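Local structure of CDP-4-keto-6-deoxy-D-glucose-3-dehydrase (Yersinia pseudotuberculosis, 3BB8) at residues A[192-197]-A[218-223]; A[211-216]-A[228-233]; A[308-313]-A[341-346]. The protein is a pyridoxal 5'-phosphate-dependent dehydratase of the DegT/DnrJ/EryC1 family that acts on CDP-4-keto-6-deoxy-D-glucose, probably in making a deoxysugar for lipopolysaccharide. The protein carries 1 engineered substitution. All coordinates share one frame; numbering follows the deposited sequence.

All three contacts are buried and lie around the cofactor, but their chemistry changes with distance from it. Contact 1 joins two loops beside the pyridoxal ring; it holds the engineered Lys220 bonded to the cofactor, and across the loops a weak histidine bond and apolar packing. Contact 2 is regular sheet, four backbone hydrogen bonds between strands 211-215 and 228-232, with a single serine reaching the phosphate. The two alternate along the chain and touch through Thr223 and Phe216. Contact 3 lies farther out, where an arginine on helix 293-323 grips loop carbonyls; it meets contact 1 through His221 and Ser343 but does not touch contact 2.

Contact 1 (A[192-197]-A[218-223]); sequences CCDALG and PAKHIT. Engineered in segment 218-223: Lys220 (natural residue His). With PLP (pyridoxal-5'-phosphate), chain C.
Lys220, an engineered residue in place of the natural histidine, reaches past Asp194 and ends in a covalent bond from NZ to C4A of the cofactor, 1.3 Å long, a linkage like the internal aldimine of pyridoxal-phosphate aminotransferases, here made by the engineered lysine. Its chain is bent about CB-CG (chi2 77°) and then runs out extended, with CG 3.0 Å from the carbonyl O of Cys193. The carboxylate of Asp194 lies beside the cofactor's O3; a salt bridge from its OD1 to Lys220 NZ is possible but doubtful, because OD1 is crowded in the model. Cys193 SG lies against the pyridine ring, 3.8 Å from PLP C6. Next along, His221 turns its ring toward the 192-197 loop: NE2 gives a weak hydrogen bond to Asp194 O (3.2 Å, 156° at the hydrogen), while Leu196 O stands 3.5 Å above the centre of one ring face. Ile222 closes the contact, its CD1 4.1 Å from Leu196 CD2 where the two side chains meet at a slant. The loops follow strands 187-191 and 211-215 of the central sheet; helix 293-323 packs on Leu196, His221 and Ile222, and helix 62-75 also touches Leu196.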
loop_
_atom_site.group_PDB
_atom_site.type_symbol
_atom_site.label_atom_id
_atom_site.label_comp_id
_atom_site.label_asym_id
_atom_site.label_seq_id
_atom_site.Cartn_x
_atom_site.Cartn_y
_atom_site.Cartn_z
ATOM N N CYS A 192 6.514 -9.558 -13.304
ATOM C CA CYS A 192 5.521 -10.193 -14.165
ATOM C C CYS A 192 4.180 -9.487 -14.026
ATOM O O CYS A 192 3.128 -10.091 -14.263
ATOM C CB CYS A 192 5.338 -11.665 -13.765
ATOM S SG CYS A 192 6.845 -12.651 -13.860
ATOM N N CYS A 193 4.211 -8.214 -13.642
ATOM C CA CYS A 193 2.972 -7.466 -13.471
ATOM C C CYS A 193 2.103 -7.398 -14.728
ATOM O O CYS A 193 0.892 -7.176 -14.639
ATOM C CB CYS A 193 3.274 -6.060 -12.953
ATOM S SG CYS A 193 3.794 -6.046 -11.200
ATOM N N ASP A 194 2.710 -7.576 -15.898
ATOM C CA ASP A 194 1.935 -7.551 -17.141
ATOM C C ASP A 194 2.082 -8.882 -17.863
ATOM O O ASP A 194 1.752 -8.983 -19.050
ATOM C CB ASP A 194 2.435 -6.462 -18.091
ATOM C CG ASP A 194 2.372 -5.079 -17.492
ATOM O OD1 ASP A 194 1.370 -4.744 -16.832
ATOM O OD2 ASP A 194 3.326 -4.311 -17.706
ATOM N N ALA A 195 2.572 -9.896 -17.153
ATOM C CA ALA A 195 2.809 -11.195 -17.771
ATOM C C ALA A 195 2.254 -12.418 -17.042
ATOM O O ALA A 195 2.891 -13.473 -17.038
ATOM C CB ALA A 195 4.306 -11.373 -17.995
ATOM N N LEU A 196 1.082 -12.294 -16.435
ATOM C CA LEU A 196 0.506 -13.430 -15.738
ATOM C C LEU A 196 0.060 -14.465 -16.769
ATOM O O LEU A 196 -0.807 -14.186 -17.609
ATOM C CB LEU A 196 -0.690 -12.998 -14.892
ATOM C CG LEU A 196 -1.326 -14.123 -14.070
ATOM C CD1 LEU A 196 -0.280 -14.750 -13.154
ATOM C CD2 LEU A 196 -2.484 -13.572 -13.265
ATOM N N GLY A 197 0.656 -15.654 -16.710
ATOM C CA GLY A 197 0.292 -16.704 -17.647
ATOM C C GLY A 197 1.330 -16.914 -18.732
ATOM O O GLY A 197 1.278 -17.894 -19.467
ATOM N N PRO A 218 -6.908 -2.744 -12.546
ATOM C CA PRO A 218 -7.886 -3.100 -13.590
ATOM C C PRO A 218 -7.380 -3.373 -15.009
ATOM O O PRO A 218 -7.984 -4.150 -15.750
ATOM C CB PRO A 218 -8.882 -1.945 -13.535
ATOM C CG PRO A 218 -8.864 -1.581 -12.048
ATOM C CD PRO A 218 -7.370 -1.586 -11.763
ATOM N N ALA A 219 -6.272 -2.752 -15.386
ATOM C CA ALA A 219 -5.730 -2.935 -16.722
ATOM C C ALA A 219 -5.006 -4.266 -16.892
ATOM O O ALA A 219 -4.756 -4.703 -18.019
ATOM C CB ALA A 219 -4.780 -1.777 -17.054
ATOM N N LYS A 220 -4.685 -4.920 -15.780
ATOM C CA LYS A 220 -3.942 -6.173 -15.842
ATOM C C LYS A 220 -4.779 -7.460 -16.074
ATOM O O LYS A 220 -6.005 -7.418 -16.148
ATOM C CB LYS A 220 -3.041 -6.268 -14.592
ATOM C CG LYS A 220 -1.631 -5.569 -14.743
ATOM C CD LYS A 220 -1.591 -4.011 -14.639
ATOM C CE LYS A 220 -0.247 -3.436 -15.199
ATOM N NZ LYS A 220 0.292 -2.024 -14.834
ATOM N N HIS A 221 -4.109 -8.601 -16.214
ATOM C CA HIS A 221 -4.801 -9.868 -16.473
ATOM C C HIS A 221 -6.034 -10.136 -15.610
ATOM O O HIS A 221 -7.101 -10.449 -16.141
ATOM C CB HIS A 221 -3.804 -11.009 -16.382
ATOM C CG HIS A 221 -2.762 -10.963 -17.455
ATOM N ND1 HIS A 221 -2.954 -11.517 -18.701
ATOM C CD2 HIS A 221 -1.537 -10.387 -17.484
ATOM C CE1 HIS A 221 -1.890 -11.288 -19.451
ATOM N NE2 HIS A 221 -1.015 -10.604 -18.735
ATOM N N ILE A 222 -5.895 -10.027 -14.290
ATOM C CA ILE A 222 -7.038 -10.201 -13.391
ATOM C C ILE A 222 -6.973 -9.016 -12.446
ATOM O O ILE A 222 -5.904 -8.439 -12.264
ATOM C CB ILE A 222 -6.979 -11.530 -12.586
ATOM C CG1 ILE A 222 -5.750 -11.557 -11.670
ATOM C CG2 ILE A 222 -6.992 -12.704 -13.544
ATOM C CD1 ILE A 222 -5.651 -12.809 -10.808
ATOM N N THR A 223 -8.093 -8.653 -11.830
ATOM C CA THR A 223 -8.078 -7.487 -10.958
ATOM C C THR A 223 -8.707 -7.598 -9.560
ATOM O O THR A 223 -9.540 -8.469 -9.289
ATOM C CB THR A 223 -8.754 -6.313 -11.676
ATOM O OG1 THR A 223 -8.632 -5.118 -10.892
ATOM C CG2 THR A 223 -10.228 -6.626 -11.883
HETATM N N1 PLP C . 5.395 -2.967 -13.524
HETATM C C2 PLP C . 4.742 -3.033 -14.744
HETATM C C2A PLP C . 5.553 -3.469 -15.956
HETATM C C3 PLP C . 3.357 -2.699 -14.827
HETATM O O3 PLP C . 2.683 -2.745 -15.997
HETATM C C4 PLP C . 2.630 -2.296 -13.627
HETATM C C4A PLP C . 1.102 -1.971 -13.769
HETATM C C5 PLP C . 3.365 -2.237 -12.398
HETATM C C6 PLP C . 4.770 -2.589 -12.392
HETATM C C5A PLP C . 2.837 -1.850 -11.050
HETATM O O4P PLP C . 1.553 -2.230 -10.825
HETATM P P PLP C . 0.427 -1.330 -10.114
HETATM O O1P PLP C . -0.638 -2.302 -9.650
HETATM O O2P PLP C . -0.135 -0.342 -11.295
HETATM O O3P PLP C . 1.044 -0.520 -8.968
#

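Contact 2 (A[211-216]-A[228-233]); sequences IGTVSF and GAVFTQ. With PLP (pyridoxal-5'-phosphate), chain C.
Gly212 and Phe231 pack closely, ring face to backbone. The phenyl ring folds back over the neighbouring strand, its CG set between backbone N and carbonyl carbon (chi1 49°), and the glycine backbone lies against one ring face: Gly212 CA makes a CH-pi contact 3.9 Å from the centroid of the Phe231 ring, and Gly212 C lies over the ring centre. Val214 CB comes to the rim of the same ring, 4.1 Å from Phe231 CE2. The two backbones are joined by a bond from Gly212 N to Phe231 O at 2.8 Å, and Phe231 N returns to Gly212 O at 2.9 Å. Val214 and Ala229 form the second hydrogen-bonded pair. Strand 228-232 runs against both its neighbours, 211-215 and 79-83, as the reversed strand in the mainly parallel large sheet of the aspartate aminotransferase fold. On the other sheet face, Ile211 CG2 presses on Val230 CG1 at 3.4 Å, against helices 86-96 and 235-245. Phe216 also packs closely, lying obliquely against Gly228 with Phe216 CD1 3.4 Å from Gly228 N, while the side chain of Ser215 turns to the cofactor, where Ser215 OG donates to PLP O1P at 2.6 Å.

Packing is looser at the Ile211 end. Thr232 OG1 lies 4.0 Å from Ile211 CD1 and bonds instead to Asp210 O, and the next residue, Gln233, is exposed.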
loop_
_atom_site.group_PDB
_atom_site.type_symbol
_atom_site.label_atom_id
_atom_site.label_comp_id
_atom_site.label_asym_id
_atom_site.label_seq_id
_atom_site.Cartn_x
_atom_site.Cartn_y
_atom_site.Cartn_z
ATOM N N ILE A 211 12.595 -13.941 -6.882
ATOM C CA ILE A 211 11.293 -13.392 -6.500
ATOM C C ILE A 211 10.493 -13.007 -7.742
ATOM O O ILE A 211 11.054 -12.605 -8.751
ATOM C CB ILE A 211 11.413 -12.107 -5.640
ATOM C CG1 ILE A 211 12.464 -12.264 -4.540
ATOM C CG2 ILE A 211 10.064 -11.791 -5.033
ATOM C CD1 ILE A 211 11.997 -13.050 -3.356
ATOM N N GLY A 212 9.175 -13.131 -7.649
ATOM C CA GLY A 212 8.303 -12.759 -8.746
ATOM C C GLY A 212 7.239 -11.797 -8.228
ATOM O O GLY A 212 6.884 -11.845 -7.042
ATOM N N THR A 213 6.738 -10.921 -9.098
ATOM C CA THR A 213 5.712 -9.949 -8.714
ATOM C C THR A 213 4.656 -9.853 -9.810
ATOM O O THR A 213 4.950 -10.058 -10.990
ATOM C CB THR A 213 6.318 -8.549 -8.523
ATOM O OG1 THR A 213 6.884 -8.108 -9.764
ATOM C CG2 THR A 213 7.410 -8.576 -7.465
ATOM N N VAL A 214 3.427 -9.547 -9.419
ATOM C CA VAL A 214 2.336 -9.414 -10.372
ATOM C C VAL A 214 1.414 -8.320 -9.845
ATOM O O VAL A 214 1.422 -8.018 -8.641
ATOM C CB VAL A 214 1.550 -10.756 -10.527
ATOM C CG1 VAL A 214 0.804 -11.082 -9.249
ATOM C CG2 VAL A 214 0.578 -10.662 -11.702
ATOM N N SER A 215 0.633 -7.721 -10.740
ATOM C CA SER A 215 -0.284 -6.645 -10.370
ATOM C C SER A 215 -1.758 -6.972 -10.615
ATOM O O SER A 215 -2.082 -7.735 -11.517
ATOM C CB SER A 215 0.073 -5.384 -11.158
ATOM O OG SER A 215 -0.982 -4.438 -11.097
ATOM N N PHE A 216 -2.654 -6.382 -9.832
ATOM C CA PHE A 216 -4.081 -6.628 -10.041
ATOM C C PHE A 216 -4.861 -5.339 -10.265
ATOM O O PHE A 216 -6.017 -5.211 -9.849
ATOM C CB PHE A 216 -4.680 -7.401 -8.864
ATOM C CG PHE A 216 -3.945 -8.656 -8.542
ATOM C CD1 PHE A 216 -3.594 -8.951 -7.225
ATOM C CD2 PHE A 216 -3.570 -9.534 -9.549
ATOM C CE1 PHE A 216 -2.872 -10.109 -6.919
ATOM C CE2 PHE A 216 -2.846 -10.696 -9.251
ATOM C CZ PHE A 216 -2.499 -10.980 -7.933
ATOM N N GLY A 228 -1.793 -6.618 -5.612
ATOM C CA GLY A 228 -0.719 -7.297 -6.309
ATOM C C GLY A 228 -0.220 -8.435 -5.438
ATOM O O GLY A 228 -0.813 -8.701 -4.391
ATOM N N ALA A 229 0.870 -9.092 -5.845
ATOM C CA ALA A 229 1.413 -10.179 -5.061
ATOM C C ALA A 229 2.885 -10.452 -5.323
ATOM O O ALA A 229 3.388 -10.248 -6.435
ATOM C CB ALA A 229 0.601 -11.461 -5.305
ATOM N N VAL A 230 3.571 -10.893 -4.271
ATOM C CA VAL A 230 4.968 -11.275 -4.355
ATOM C C VAL A 230 4.918 -12.795 -4.171
ATOM O O VAL A 230 4.171 -13.295 -3.324
ATOM C CB VAL A 230 5.816 -10.643 -3.223
ATOM C CG1 VAL A 230 7.254 -11.136 -3.304
ATOM C CG2 VAL A 230 5.803 -9.133 -3.349
ATOM N N PHE A 231 5.667 -13.524 -4.991
ATOM C CA PHE A 231 5.701 -14.970 -4.897
ATOM C C PHE A 231 7.121 -15.467 -5.063
ATOM O O PHE A 231 7.938 -14.829 -5.730
ATOM C CB PHE A 231 4.745 -15.614 -5.913
ATOM C CG PHE A 231 4.880 -15.096 -7.321
ATOM C CD1 PHE A 231 5.839 -15.616 -8.182
ATOM C CD2 PHE A 231 3.995 -14.133 -7.806
ATOM C CE1 PHE A 231 5.916 -15.192 -9.519
ATOM C CE2 PHE A 231 4.056 -13.698 -9.136
ATOM C CZ PHE A 231 5.019 -14.231 -9.996
ATOM N N THR A 232 7.422 -16.594 -4.426
ATOM C CA THR A 232 8.770 -17.138 -4.456
ATOM C C THR A 232 8.735 -18.626 -4.153
ATOM O O THR A 232 7.690 -19.180 -3.827
ATOM C CB THR A 232 9.666 -16.427 -3.399
ATOM O OG1 THR A 232 11.012 -16.911 -3.488
ATOM C CG2 THR A 232 9.148 -16.689 -1.995
ATOM N N GLN A 233 9.885 -19.275 -4.269
ATOM C CA GLN A 233 9.963 -20.696 -3.990
ATOM C C GLN A 233 10.772 -20.884 -2.721
ATOM O O GLN A 233 10.849 -21.984 -2.171
ATOM C CB GLN A 233 10.617 -21.411 -5.167
ATOM C CG GLN A 233 10.012 -20.986 -6.499
ATOM C CD GLN A 233 10.304 -21.957 -7.612
ATOM O OE1 GLN A 233 9.794 -23.083 -7.617
ATOM N NE2 GLN A 233 11.134 -21.536 -8.565
HETATM N N1 PLP C . 5.395 -2.967 -13.524
HETATM C C2 PLP C . 4.742 -3.033 -14.744
HETATM C C2A PLP C . 5.553 -3.469 -15.956
HETATM C C3 PLP C . 3.357 -2.699 -14.827
HETATM O O3 PLP C . 2.683 -2.745 -15.997
HETATM C C4 PLP C . 2.630 -2.296 -13.627
HETATM C C4A PLP C . 1.102 -1.971 -13.769
HETATM C C5 PLP C . 3.365 -2.237 -12.398
HETATM C C6 PLP C . 4.770 -2.589 -12.392
HETATM C C5A PLP C . 2.837 -1.850 -11.050
HETATM O O4P PLP C . 1.553 -2.230 -10.825
HETATM P P PLP C . 0.427 -1.330 -10.114
HETATM O O1P PLP C . -0.638 -2.302 -9.650
HETATM O O2P PLP C . -0.135 -0.342 -11.295
HETATM O O3P PLP C . 1.044 -0.520 -8.968
#

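Contact 3 (A[308-313]-A[341-346]); sequences EFVEKR and DPSWFG
Val310 and Arg313, one turn apart on helix 293-323, face an irregular run of chain at 341-346. The CA atoms of Val310 and Ser343 are 5.7 Å apart, and those of Arg313 and Trp344 5.8 Å. Ser343 sits at the centre of an inverse gamma turn, after which the carbonyls of Trp344 and Phe345 are both within reach of the arginine. Arg313 NH1 bonds to Trp344 O at 3.0 Å, in the carbonyl plane and on a lone pair, with a fairly straight 152° at the hydrogen. The bond from Arg313 NH1 to Phe345 O, also 3.0 Å, is more bent (138°): this oxygen lies in the guanidinium plane, but the donor stands above the carbonyl plane. An extended chain from CG to NE carries the guanidinium there, and Arg313 CD passes 3.2 Å from Trp344 O. One NH1 thus bonds to two successive carbonyls in a buried setting and ties the loop to the helix. A turn earlier, Val310 lays its CG1 against Ser343 OG at 3.5 Å; that hydroxyl makes a weak hydrogen bond to Leu196 O.

His221 touches both Arg313 and Ser343, joining this contact to the loops beside the cofactor, and the ring of Phe345 packs on Asp194. Trp344 stacks on Phe317 farther along helix 293-323, while the loop connects strand 340-341, paired with 199-200, to strand 347-351 of a separate antiparallel sheet.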
loop_
_atom_site.group_PDB
_atom_site.type_symbol
_atom_site.label_atom_id
_atom_site.label_comp_id
_atom_site.label_asym_id
_atom_site.label_seq_id
_atom_site.Cartn_x
_atom_site.Cartn_y
_atom_site.Cartn_z
ATOM N N GLU A 308 -9.006 -18.824 -19.259
ATOM C CA GLU A 308 -9.818 -18.352 -20.365
ATOM C C GLU A 308 -9.149 -17.083 -20.912
ATOM O O GLU A 308 -8.839 -16.981 -22.105
ATOM C CB GLU A 308 -11.220 -18.019 -19.855
ATOM C CG GLU A 308 -12.177 -17.518 -20.916
ATOM C CD GLU A 308 -13.149 -16.487 -20.371
ATOM O OE1 GLU A 308 -13.675 -16.691 -19.253
ATOM O OE2 GLU A 308 -13.393 -15.471 -21.066
ATOM N N PHE A 309 -8.929 -16.125 -20.016
ATOM C CA PHE A 309 -8.301 -14.855 -20.362
ATOM C C PHE A 309 -6.985 -15.013 -21.112
ATOM O O PHE A 309 -6.789 -14.394 -22.152
ATOM C CB PHE A 309 -8.063 -14.024 -19.101
ATOM C CG PHE A 309 -9.320 -13.494 -18.471
ATOM C CD1 PHE A 309 -10.508 -13.445 -19.186
ATOM C CD2 PHE A 309 -9.299 -12.994 -17.179
ATOM C CE1 PHE A 309 -11.666 -12.897 -18.620
ATOM C CE2 PHE A 309 -10.443 -12.443 -16.605
ATOM C CZ PHE A 309 -11.633 -12.393 -17.326
ATOM N N VAL A 310 -6.084 -15.835 -20.583
ATOM C CA VAL A 310 -4.787 -16.056 -21.217
ATOM C C VAL A 310 -4.940 -16.596 -22.637
ATOM O O VAL A 310 -4.238 -16.169 -23.557
ATOM C CB VAL A 310 -3.932 -17.041 -20.399
ATOM C CG1 VAL A 310 -2.597 -17.282 -21.090
ATOM C CG2 VAL A 310 -3.713 -16.490 -18.998
ATOM N N GLU A 311 -5.857 -17.542 -22.803
ATOM C CA GLU A 311 -6.126 -18.149 -24.099
ATOM C C GLU A 311 -6.695 -17.104 -25.057
ATOM O O GLU A 311 -6.302 -17.033 -26.220
ATOM C CB GLU A 311 -7.115 -19.308 -23.925
ATOM C CG GLU A 311 -7.726 -19.841 -25.217
ATOM C CD GLU A 311 -8.713 -20.986 -24.972
ATOM O OE1 GLU A 311 -9.633 -20.820 -24.136
ATOM O OE2 GLU A 311 -8.568 -22.049 -25.621
ATOM N N LYS A 312 -7.618 -16.293 -24.554
ATOM C CA LYS A 312 -8.253 -15.249 -25.349
ATOM C C LYS A 312 -7.261 -14.168 -25.792
ATOM O O LYS A 312 -7.317 -13.694 -26.925
ATOM C CB LYS A 312 -9.392 -14.614 -24.546
ATOM C CG LYS A 312 -10.174 -13.546 -25.291
ATOM C CD LYS A 312 -10.802 -14.096 -26.562
ATOM C CE LYS A 312 -11.612 -13.025 -27.281
ATOM N NZ LYS A 312 -12.117 -13.491 -28.610
ATOM N N ARG A 313 -6.353 -13.777 -24.903
ATOM C CA ARG A 313 -5.366 -12.760 -25.245
ATOM C C ARG A 313 -4.462 -13.265 -26.358
ATOM O O ARG A 313 -4.108 -12.514 -27.264
ATOM C CB ARG A 313 -4.532 -12.376 -24.011
ATOM C CG ARG A 313 -5.310 -11.539 -23.002
ATOM C CD ARG A 313 -4.602 -11.436 -21.658
ATOM N NE ARG A 313 -5.263 -10.451 -20.811
ATOM C CZ ARG A 313 -5.088 -9.134 -20.910
ATOM N NH1 ARG A 313 -4.255 -8.634 -21.819
ATOM N NH2 ARG A 313 -5.771 -8.314 -20.118
ATOM N N ASP A 341 5.837 -18.422 -24.914
ATOM C CA ASP A 341 4.419 -18.382 -25.242
ATOM C C ASP A 341 3.837 -17.210 -24.444
ATOM O O ASP A 341 3.174 -17.391 -23.424
ATOM C CB ASP A 341 3.756 -19.711 -24.851
ATOM C CG ASP A 341 2.338 -19.849 -25.389
ATOM O OD1 ASP A 341 1.887 -18.963 -26.152
ATOM O OD2 ASP A 341 1.672 -20.853 -25.049
ATOM N N PRO A 342 4.097 -15.999 -24.927
ATOM C CA PRO A 342 3.724 -14.783 -24.197
ATOM C C PRO A 342 2.213 -14.669 -24.020
ATOM O O PRO A 342 1.472 -14.728 -25.001
ATOM C CB PRO A 342 4.233 -13.665 -25.107
ATOM C CG PRO A 342 4.202 -14.255 -26.472
ATOM C CD PRO A 342 4.546 -15.707 -26.299
ATOM N N SER A 343 1.769 -14.507 -22.778
ATOM C CA SER A 343 0.405 -14.075 -22.503
ATOM C C SER A 343 0.258 -12.567 -22.677
ATOM O O SER A 343 0.360 -11.808 -21.713
ATOM C CB SER A 343 -0.012 -14.483 -21.088
ATOM O OG SER A 343 -1.342 -14.080 -20.812
ATOM N N TRP A 344 0.019 -12.139 -23.912
ATOM C CA TRP A 344 -0.010 -10.719 -24.240
ATOM C C TRP A 344 -0.886 -9.850 -23.355
ATOM O O TRP A 344 -2.041 -10.179 -23.067
ATOM C CB TRP A 344 -0.386 -10.511 -25.716
ATOM C CG TRP A 344 0.604 -11.139 -26.650
ATOM C CD1 TRP A 344 0.500 -12.359 -27.255
ATOM C CD2 TRP A 344 1.898 -10.629 -26.995
ATOM N NE1 TRP A 344 1.653 -12.643 -27.953
ATOM C CE2 TRP A 344 2.528 -11.599 -27.808
ATOM C CE3 TRP A 344 2.587 -9.450 -26.692
ATOM C CZ2 TRP A 344 3.821 -11.425 -28.323
ATOM C CZ3 TRP A 344 3.877 -9.276 -27.205
ATOM C CH2 TRP A 344 4.478 -10.262 -28.012
ATOM N N PHE A 345 -0.294 -8.737 -22.924
ATOM C CA PHE A 345 -0.950 -7.746 -22.077
ATOM C C PHE A 345 -1.580 -6.719 -23.003
ATOM O O PHE A 345 -2.696 -6.241 -22.772
ATOM C CB PHE A 345 0.093 -7.079 -21.166
ATOM C CG PHE A 345 -0.442 -5.927 -20.355
ATOM C CD1 PHE A 345 -0.393 -4.628 -20.847
ATOM C CD2 PHE A 345 -0.987 -6.140 -19.093
ATOM C CE1 PHE A 345 -0.877 -3.558 -20.095
ATOM C CE2 PHE A 345 -1.475 -5.076 -18.334
ATOM C CZ PHE A 345 -1.418 -3.783 -18.837
ATOM N N GLY A 346 -0.836 -6.390 -24.053
ATOM C CA GLY A 346 -1.291 -5.432 -25.044
ATOM C C GLY A 346 -0.614 -5.742 -26.363
ATOM O O GLY A 346 0.216 -6.652 -26.434
#